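Local structure of ATP:cob(I)alamin adenosyltransferase, putative (Burkholderia thailandensis, 2ZHZ) at residues A82-T85 against D86-A90; V136-G139 against A140-L144; L155-L158 against L159-A163. The protein probably transfers the adenosyl group of ATP to the cobalt of reduced cobalamin, making adenosylcobalamin, and works as a trimeric helix bundle. All blocks are in the same frame, centred on the assembly; numbering follows the deposited sequence.

Contact 1: A82-T85 against D86-A90; sequences AAIT and DAHLA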
ATOM      1  N   ALA B  82      21.421 -13.878  -8.051  1.00 43.87           N
ATOM      2  CA  ALA B  82      21.115 -12.979  -9.159  1.00 40.19           C
ATOM      3  C   ALA B  82      20.067 -13.583 -10.082  1.00 37.89           C
ATOM      4  O   ALA B  82      20.384 -14.406 -10.941  1.00 39.95           O
ATOM      5  CB  ALA B  82      22.382 -12.672  -9.942  1.00 38.97           C
ATOM      6  N   ALA B  83      18.817 -13.170  -9.902  1.00 31.27           N
ATOM      7  CA  ALA B  83      17.726 -13.675 -10.721  1.00 29.61           C
ATOM      8  C   ALA B  83      17.322 -12.666 -11.791  1.00 29.16           C
ATOM      9  O   ALA B  83      16.826 -13.042 -12.851  1.00 31.40           O
ATOM     10  CB  ALA B  83      16.533 -14.007  -9.844  1.00 29.36           C
ATOM     11  N   ILE B  84      17.534 -11.384 -11.509  1.00 25.59           N
ATOM     12  CA  ILE B  84      17.183 -10.331 -12.460  1.00 27.44           C
ATOM     13  C   ILE B  84      18.377 -10.034 -13.361  1.00 25.44           C
ATOM     14  O   ILE B  84      19.451  -9.685 -12.880  1.00 26.62           O
ATOM     15  CB  ILE B  84      16.758  -9.042 -11.724  1.00 27.34           C
ATOM     16  CG1 ILE B  84      15.630  -9.363 -10.740  1.00 23.74           C
ATOM     17  CG2 ILE B  84      16.311  -7.987 -12.725  1.00 25.10           C
ATOM     18  CD1 ILE B  84      14.434 -10.053 -11.365  1.00 23.79           C
ATOM     19  N   THR B  85      18.174 -10.168 -14.668  1.00 27.35           N
ATOM     20  CA  THR B  85      19.232  -9.952 -15.655  1.00 27.95           C
ATOM     21  C   THR B  85      18.901  -8.850 -16.662  1.00 28.50           C
ATOM     22  O   THR B  85      17.843  -8.225 -16.594  1.00 26.60           O
ATOM     23  CB  THR B  85      19.481 -11.233 -16.454  1.00 29.49           C
ATOM     24  OG1 THR B  85      18.321 -11.529 -17.242  1.00 28.04           O
ATOM     25  CG2 THR B  85      19.746 -12.407 -15.516  1.00 34.51           C
ATOM     26  N   ASP B  86      19.812  -8.620 -17.604  1.00 29.19           N
ATOM     27  CA  ASP B  86      19.589  -7.608 -18.630  1.00 28.73           C
ATOM     28  C   ASP B  86      18.347  -7.970 -19.428  1.00 27.43           C
ATOM     29  O   ASP B  86      17.636  -7.096 -19.921  1.00 29.54           O
ATOM     30  CB  ASP B  86      20.785  -7.510 -19.582  1.00 30.83           C
ATOM     31  CG  ASP B  86      21.957  -6.767 -18.975  1.00 32.70           C
ATOM     32  OD1 ASP B  86      21.761  -6.057 -17.968  1.00 32.74           O
ATOM     33  OD2 ASP B  86      23.077  -6.881 -19.519  1.00 35.51           O
ATOM     34  N   ALA B  87      18.090  -9.267 -19.550  1.00 25.90           N
ATOM     35  CA  ALA B  87      16.929  -9.747 -20.285  1.00 26.65           C
ATOM     36  C   ALA B  87      15.653  -9.167 -19.679  1.00 26.75           C
ATOM     37  O   ALA B  87      14.739  -8.758 -20.395  1.00 23.80           O
ATOM     38  CB  ALA B  87      16.882 -11.268 -20.243  1.00 28.22           C
ATOM     39  N   HIS B  88      15.597  -9.145 -18.351  1.00 25.91           N
ATOM     40  CA  HIS B  88      14.439  -8.612 -17.641  1.00 23.39           C
ATOM     41  C   HIS B  88      14.289  -7.119 -17.915  1.00 22.02           C
ATOM     42  O   HIS B  88      13.196  -6.639 -18.196  1.00 23.16           O
ATOM     43  CB  HIS B  88      14.588  -8.843 -16.136  1.00 23.40           C
ATOM     44  CG  HIS B  88      14.525 -10.284 -15.738  1.00 26.03           C
ATOM     45  ND1 HIS B  88      13.338 -10.978 -15.646  1.00 29.23           N
ATOM     46  CD2 HIS B  88      15.502 -11.166 -15.424  1.00 23.62           C
ATOM     47  CE1 HIS B  88      13.587 -12.226 -15.291  1.00 27.58           C
ATOM     48  NE2 HIS B  88      14.892 -12.365 -15.150  1.00 28.53           N
ATOM     49  N   LEU B  89      15.396  -6.392 -17.829  1.00 20.63           N
ATOM     50  CA  LEU B  89      15.388  -4.958 -18.067  1.00 21.65           C
ATOM     51  C   LEU B  89      15.064  -4.639 -19.525  1.00 23.83           C
ATOM     52  O   LEU B  89      14.383  -3.652 -19.820  1.00 21.88           O
ATOM     53  CB  LEU B  89      16.749  -4.357 -17.704  1.00 21.88           C
ATOM     54  CG  LEU B  89      17.229  -4.588 -16.270  1.00 25.28           C
ATOM     55  CD1 LEU B  89      18.599  -3.952 -16.091  1.00 24.00           C
ATOM     56  CD2 LEU B  89      16.227  -3.994 -15.285  1.00 22.93           C
ATOM     57  N   ALA B  90      15.558  -5.472 -20.437  1.00 22.64           N
ATOM     58  CA  ALA B  90      15.316  -5.263 -21.858  1.00 23.00           C
ATOM     59  C   ALA B  90      13.835  -5.422 -22.166  1.00 22.81           C
ATOM     60  O   ALA B  90      13.274  -4.661 -22.957  1.00 22.79           O
ATOM     61  CB  ALA B  90      16.130  -6.257 -22.685  1.00 23.35           C
TER
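Leu89 and His88 both turn their backbone N-H groups to the carbonyl of Thr85, which begins the hydrogen bonding of helix 86-101: Leu89 N sits 3.3 Å from Thr85 O, whereas the bond from His88 N is weak. The hydroxyl of Thr85 occupies the position between its own backbone N and carbonyl carbon (chi1 66°), and from there it folds over the first helical turn to accept a weak bond, 3.2 Å long, from Ala87 N. A short side chain ending in a hydroxyl suits this point, where amides have no preceding turn to supply their acceptors. Ala87 CB lies 3.3 Å from Thr85 OG1, beside the amide that the hydroxyl accepts from. His88 bends back across the loop, CG anti to its carbonyl carbon (chi1 -68°), and its ring edge meets the Thr85 backbone, CD2 lying 3.0 Å from Thr85 N. One ring face is covered by Ile84, whose CD1 stands 4.3 Å above the plane over the ring centre; the two side chains cross at about a right angle. A weak hydrogen bond from ND1 to Asp68 also helps to orient the ring. Asp86, at the first helical position, has a charge that would probably favour the helix start, but its OD1 is hydrogen-bonded to Ser6 OG and its OD2 to the backbone N of Lys7, both of the second subunit. Glu75 OE1 accepts from both Ala83 N and Ile84 N, tying the loop to helix 56-77. The whole is a threonine N-cap, with Ile84, the residue before the cap, packed on His88 of the first turn.

Contact 2: V136-G139 against A140-L144; sequences VALG and ASEPL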
ATOM      1  N   VAL B 136      16.760   0.671  -2.637  1.00 16.61           N
ATOM      2  CA  VAL B 136      17.903   1.578  -2.651  1.00 17.26           C
ATOM      3  C   VAL B 136      18.494   1.681  -1.243  1.00 17.91           C
ATOM      4  O   VAL B 136      19.712   1.765  -1.067  1.00 18.20           O
ATOM      5  CB  VAL B 136      17.489   2.987  -3.138  1.00 17.36           C
ATOM      6  CG1 VAL B 136      18.609   3.988  -2.878  1.00 18.79           C
ATOM      7  CG2 VAL B 136      17.166   2.940  -4.621  1.00 16.25           C
ATOM      8  N   ALA B 137      17.620   1.669  -0.239  1.00 17.08           N
ATOM      9  CA  ALA B 137      18.050   1.752   1.153  1.00 16.53           C
ATOM     10  C   ALA B 137      18.811   0.491   1.550  1.00 19.32           C
ATOM     11  O   ALA B 137      19.805   0.554   2.270  1.00 21.23           O
ATOM     12  CB  ALA B 137      16.838   1.943   2.065  1.00 17.69           C
ATOM     13  N   LEU B 138      18.331  -0.659   1.088  1.00 19.62           N
ATOM     14  CA  LEU B 138      18.984  -1.920   1.394  1.00 20.90           C
ATOM     15  C   LEU B 138      20.375  -1.949   0.769  1.00 23.51           C
ATOM     16  O   LEU B 138      21.337  -2.393   1.396  1.00 22.11           O
ATOM     17  CB  LEU B 138      18.159  -3.090   0.858  1.00 20.31           C
ATOM     18  CG  LEU B 138      18.856  -4.456   0.899  1.00 21.15           C
ATOM     19  CD1 LEU B 138      19.196  -4.822   2.341  1.00 23.21           C
ATOM     20  CD2 LEU B 138      17.957  -5.505   0.268  1.00 21.82           C
ATOM     21  N   GLY B 139      20.470  -1.464  -0.469  1.00 23.47           N
ATOM     22  CA  GLY B 139      21.739  -1.445  -1.175  1.00 26.84           C
ATOM     23  C   GLY B 139      22.776  -0.507  -0.585  1.00 28.99           C
ATOM     24  O   GLY B 139      23.973  -0.664  -0.833  1.00 30.46           O
ATOM     25  N   ALA B 140      22.327   0.474   0.192  1.00 27.40           N
ATOM     26  CA  ALA B 140      23.240   1.425   0.813  1.00 29.87           C
ATOM     27  C   ALA B 140      23.870   0.849   2.081  1.00 31.55           C
ATOM     28  O   ALA B 140      24.856   1.381   2.588  1.00 33.12           O
ATOM     29  CB  ALA B 140      22.507   2.720   1.139  1.00 28.52           C
ATOM     30  N   SER B 141      23.306  -0.239   2.592  1.00 32.59           N
ATOM     31  CA  SER B 141      23.831  -0.854   3.808  1.00 35.15           C
ATOM     32  C   SER B 141      24.333  -2.271   3.562  1.00 37.63           C
ATOM     33  O   SER B 141      24.961  -2.876   4.432  1.00 38.74           O
ATOM     34  CB  SER B 141      22.755  -0.875   4.897  1.00 36.47           C
ATOM     35  OG  SER B 141      21.650  -1.669   4.506  1.00 40.76           O
ATOM     36  N   GLU B 142      24.047  -2.798   2.377  1.00 37.26           N
ATOM     37  CA  GLU B 142      24.469  -4.146   2.017  1.00 39.33           C
ATOM     38  C   GLU B 142      24.777  -4.232   0.528  1.00 40.98           C
ATOM     39  O   GLU B 142      24.029  -3.706  -0.297  1.00 40.00           O
ATOM     40  CB  GLU B 142      23.369  -5.154   2.350  1.00 40.51           C
ATOM     41  CG  GLU B 142      22.998  -5.237   3.819  1.00 45.09           C
ATOM     42  CD  GLU B 142      22.010  -6.354   4.093  1.00 47.79           C
ATOM     43  OE1 GLU B 142      22.299  -7.502   3.694  1.00 50.57           O
ATOM     44  OE2 GLU B 142      20.953  -6.091   4.705  1.00 49.90           O
ATOM     45  N   PRO B 143      25.886  -4.897   0.163  1.00 42.60           N
ATOM     46  CA  PRO B 143      26.243  -5.025  -1.254  1.00 43.06           C
ATOM     47  C   PRO B 143      25.107  -5.720  -1.998  1.00 41.42           C
ATOM     48  O   PRO B 143      24.700  -6.825  -1.640  1.00 42.81           O
ATOM     49  CB  PRO B 143      27.526  -5.858  -1.216  1.00 44.70           C
ATOM     50  CG  PRO B 143      27.357  -6.683   0.031  1.00 46.58           C
ATOM     51  CD  PRO B 143      26.808  -5.673   1.010  1.00 44.75           C
ATOM     52  N   LEU B 144      24.597  -5.063  -3.031  1.00 39.02           N
ATOM     53  CA  LEU B 144      23.483  -5.603  -3.795  1.00 36.59           C
ATOM     54  C   LEU B 144      23.715  -5.366  -5.282  1.00 33.38           C
ATOM     55  O   LEU B 144      24.407  -4.422  -5.661  1.00 34.50           O
ATOM     56  CB  LEU B 144      22.197  -4.894  -3.349  1.00 37.51           C
ATOM     57  CG  LEU B 144      20.821  -5.461  -3.684  1.00 37.92           C
ATOM     58  CD1 LEU B 144      20.598  -6.753  -2.911  1.00 39.13           C
ATOM     59  CD2 LEU B 144      19.755  -4.436  -3.310  1.00 35.56           C
TER
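Glu142 crosses Leu138 obliquely, its side chain passing from Leu138 O to the CD1 methyl. CB lies 3.6 Å from Leu138 O, and CG, anti to its own carbonyl carbon (chi1 -61°), comes near Leu138 CD1. Beyond it the carboxyl carbon CD is 3.7 Å from that same methyl. At the end the two oxygens part company: OE2 presses on Leu138 CD1 at 3.2 Å, a tight approach, while OE1 forms a salt bridge with Arg32 of helix 31-50. A glutamate fits here because its long aliphatic part can line an apolar neighbour while its charge still reaches the arginine.

This is the C-terminal end of helix 116-141 in the adenosyltransferase helix bundle, where regular bonding gives way. Ala140 N makes only weak bonds, to Val136 O and Ala137 O, and the next amide has shifted to the i-3 carbonyl: Ser141 N donates to Leu138 O at 3.2 Å. The serine hydroxyl, placed between its backbone N and carbonyl carbon (chi1 63°), donates to the same oxygen. Both donors come from one face of the carbonyl, well off its plane, and Glu142 N adds a weak third bond.

The chain then doubles back. Gly139 CA approaches Glu142 O at 3.3 Å in a CA-H...O contact. Leu144 CD2 closes on Leu138 CD2 at 4.1 Å, the two leucines crossing at about a right angle, and both rest on Leu76 of helix 56-77. Ala137 and Ala140, whose short side chains let the neighbour come close, pack against Asp29 and Arg27 of the second subunit.

Contact 3: L155-L158 against L159-A163; sequences LSDL and LFVLA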
ATOM      1  N   LEU B 155       9.895  -0.285 -14.111  1.00 16.15           N
ATOM      2  CA  LEU B 155       8.526  -0.724 -13.884  1.00 16.57           C
ATOM      3  C   LEU B 155       7.561   0.406 -13.511  1.00 15.16           C
ATOM      4  O   LEU B 155       6.423   0.416 -13.977  1.00 16.43           O
ATOM      5  CB  LEU B 155       8.480  -1.819 -12.813  1.00 16.00           C
ATOM      6  CG  LEU B 155       7.088  -2.397 -12.522  1.00 15.92           C
ATOM      7  CD1 LEU B 155       6.443  -2.888 -13.815  1.00 16.16           C
ATOM      8  CD2 LEU B 155       7.209  -3.535 -11.522  1.00 15.09           C
ATOM      9  N   SER B 156       7.988   1.351 -12.677  1.00 16.90           N
ATOM     10  CA  SER B 156       7.076   2.434 -12.308  1.00 16.04           C
ATOM     11  C   SER B 156       6.765   3.264 -13.551  1.00 16.71           C
ATOM     12  O   SER B 156       5.651   3.756 -13.719  1.00 17.04           O
ATOM     13  CB  SER B 156       7.662   3.318 -11.193  1.00 20.12           C
ATOM     14  OG  SER B 156       8.799   4.045 -11.610  1.00 20.27           O
ATOM     15  N   ASP B 157       7.754   3.401 -14.427  1.00 15.64           N
ATOM     16  CA  ASP B 157       7.581   4.143 -15.674  1.00 18.54           C
ATOM     17  C   ASP B 157       6.543   3.394 -16.515  1.00 17.17           C
ATOM     18  O   ASP B 157       5.591   3.993 -17.016  1.00 18.25           O
ATOM     19  CB  ASP B 157       8.925   4.220 -16.413  1.00 20.51           C
ATOM     20  CG  ASP B 157       8.895   5.146 -17.628  1.00 24.44           C
ATOM     21  OD1 ASP B 157       9.951   5.264 -18.285  1.00 23.04           O
ATOM     22  OD2 ASP B 157       7.844   5.751 -17.932  1.00 22.89           O
ATOM     23  N   LEU B 158       6.715   2.079 -16.650  1.00 16.90           N
ATOM     24  CA  LEU B 158       5.787   1.266 -17.436  1.00 16.92           C
ATOM     25  C   LEU B 158       4.376   1.265 -16.847  1.00 17.14           C
ATOM     26  O   LEU B 158       3.387   1.233 -17.582  1.00 14.52           O
ATOM     27  CB  LEU B 158       6.297  -0.177 -17.547  1.00 15.97           C
ATOM     28  CG  LEU B 158       5.398  -1.137 -18.333  1.00 16.60           C
ATOM     29  CD1 LEU B 158       5.171  -0.587 -19.741  1.00 18.25           C
ATOM     30  CD2 LEU B 158       6.045  -2.517 -18.399  1.00 18.00           C
ATOM     31  N   LEU B 159       4.276   1.289 -15.522  1.00 15.08           N
ATOM     32  CA  LEU B 159       2.966   1.308 -14.883  1.00 15.29           C
ATOM     33  C   LEU B 159       2.262   2.632 -15.196  1.00 15.51           C
ATOM     34  O   LEU B 159       1.041   2.674 -15.377  1.00 15.92           O
ATOM     35  CB  LEU B 159       3.119   1.086 -13.372  1.00 14.22           C
ATOM     36  CG  LEU B 159       3.439  -0.381 -13.041  1.00 15.71           C
ATOM     37  CD1 LEU B 159       3.870  -0.525 -11.591  1.00 12.88           C
ATOM     38  CD2 LEU B 159       2.203  -1.243 -13.335  1.00 15.68           C
ATOM     39  N   PHE B 160       3.037   3.710 -15.271  1.00 14.79           N
ATOM     40  CA  PHE B 160       2.490   5.020 -15.612  1.00 15.07           C
ATOM     41  C   PHE B 160       1.960   4.933 -17.047  1.00 15.75           C
ATOM     42  O   PHE B 160       0.844   5.356 -17.344  1.00 16.52           O
ATOM     43  CB  PHE B 160       3.590   6.079 -15.545  1.00 13.98           C
ATOM     44  CG  PHE B 160       3.143   7.455 -15.961  1.00 20.73           C
ATOM     45  CD1 PHE B 160       2.492   8.295 -15.063  1.00 22.47           C
ATOM     46  CD2 PHE B 160       3.391   7.918 -17.252  1.00 22.89           C
ATOM     47  CE1 PHE B 160       2.095   9.583 -15.440  1.00 22.15           C
ATOM     48  CE2 PHE B 160       3.002   9.198 -17.644  1.00 22.98           C
ATOM     49  CZ  PHE B 160       2.352  10.035 -16.735  1.00 24.12           C
ATOM     50  N   VAL B 161       2.776   4.372 -17.931  1.00 15.31           N
ATOM     51  CA  VAL B 161       2.405   4.231 -19.335  1.00 16.29           C
ATOM     52  C   VAL B 161       1.185   3.339 -19.515  1.00 16.24           C
ATOM     53  O   VAL B 161       0.292   3.651 -20.300  1.00 16.62           O
ATOM     54  CB  VAL B 161       3.583   3.671 -20.157  1.00 18.84           C
ATOM     55  CG1 VAL B 161       3.158   3.445 -21.609  1.00 20.84           C
ATOM     56  CG2 VAL B 161       4.744   4.645 -20.100  1.00 16.22           C
ATOM     57  N   LEU B 162       1.133   2.233 -18.776  1.00 16.09           N
ATOM     58  CA  LEU B 162       0.002   1.327 -18.882  1.00 17.55           C
ATOM     59  C   LEU B 162      -1.272   1.975 -18.365  1.00 16.81           C
ATOM     60  O   LEU B 162      -2.366   1.654 -18.827  1.00 19.12           O
ATOM     61  CB  LEU B 162       0.281   0.021 -18.133  1.00 16.84           C
ATOM     62  CG  LEU B 162       1.345  -0.890 -18.750  1.00 20.79           C
ATOM     63  CD1 LEU B 162       1.458  -2.151 -17.915  1.00 22.19           C
ATOM     64  CD2 LEU B 162       0.973  -1.245 -20.197  1.00 22.87           C
ATOM     65  N   ALA B 163      -1.141   2.890 -17.407  1.00 17.19           N
ATOM     66  CA  ALA B 163      -2.318   3.582 -16.888  1.00 16.40           C
ATOM     67  C   ALA B 163      -2.936   4.398 -18.032  1.00 17.12           C
ATOM     68  O   ALA B 163      -4.154   4.426 -18.197  1.00 17.78           O
ATOM     69  CB  ALA B 163      -1.931   4.501 -15.725  1.00 13.35           C
TER
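Leu155 and Leu159 meet one helical turn apart, as do Leu158 and Leu162, and these two pairs form the tight side of the contact. Leu155 CG is 3.8 Å from Leu159 CD1, and Leu158 CD1 lies 4.0 Å from Leu162 CG. In each pair the earlier leucine holds CG anti to its backbone N, and the later one holds it beside the backbone N (chi1 -75° for Leu159); this turns the later side chain back over the carbonyl one turn before, with Leu159 CG 3.2 Å from Leu155 O. Leucine suits this work, since its branched, apolar end can lie on the carbonyl of the turn before and still touch the leucine there. Regular bonds from the N-H of residue i+4 to the carbonyl of residue i accompany them, Leu162 N to Leu158 O being short at 2.7 Å.

The partly exposed Asp157 and Phe160 make a looser side. Asp157 extends its carboxylate away from the backbone N (chi1 -172°), and OD2 only brushes Val161 CG2 at 3.9 Å. Its other oxygen, OD1, makes a salt bridge to Arg11 of the second subunit, an ATP-binding residue. Asp157 itself has been seen to bind magnesium in this protein, although that bond is not modelled for this chain. Phe160 keeps its CB near Asp157 O while its ring leads away from this turn. Ser156 is a buried polar residue apart from these, its hydroxyl satisfied by a hydrogen bond to the carbonyl of Asn153.

Helix 147-169 thus lies amid the bundle. Leu155, Leu158 and Leu162 pack on Ile65, Leu69 and Leu62 of helix 56-77, Asp157 and Val161 lie against Leu96 and Tyr99 of helix 86-101, and Ser156 and Phe160 face Arg129 and Arg125 of helix 116-141.

In the fold
The three contacts come in series along the chain and none touches another. Contact 1 starts helix 86-101, contact 2 ends helix 116-141, and contact 3 lies within the next helix, 147-169, about 25 Å from contact 2 between centres. Contact 3 is closest to the chemistry: the side chain of Ser156 is about 5 Å from a bound ATP and about 4 Å from a magnesium ion. In contact 2, the side chain of Val136 lies about 7 Å from a bound ATP. Contact 1 stands further off, the side chain of Leu89 being about 11 Å from ATP but about 7 Å from that of the magnesium-binding Asn153. All three contacts also meet the second subunit, which fits a homotrimer.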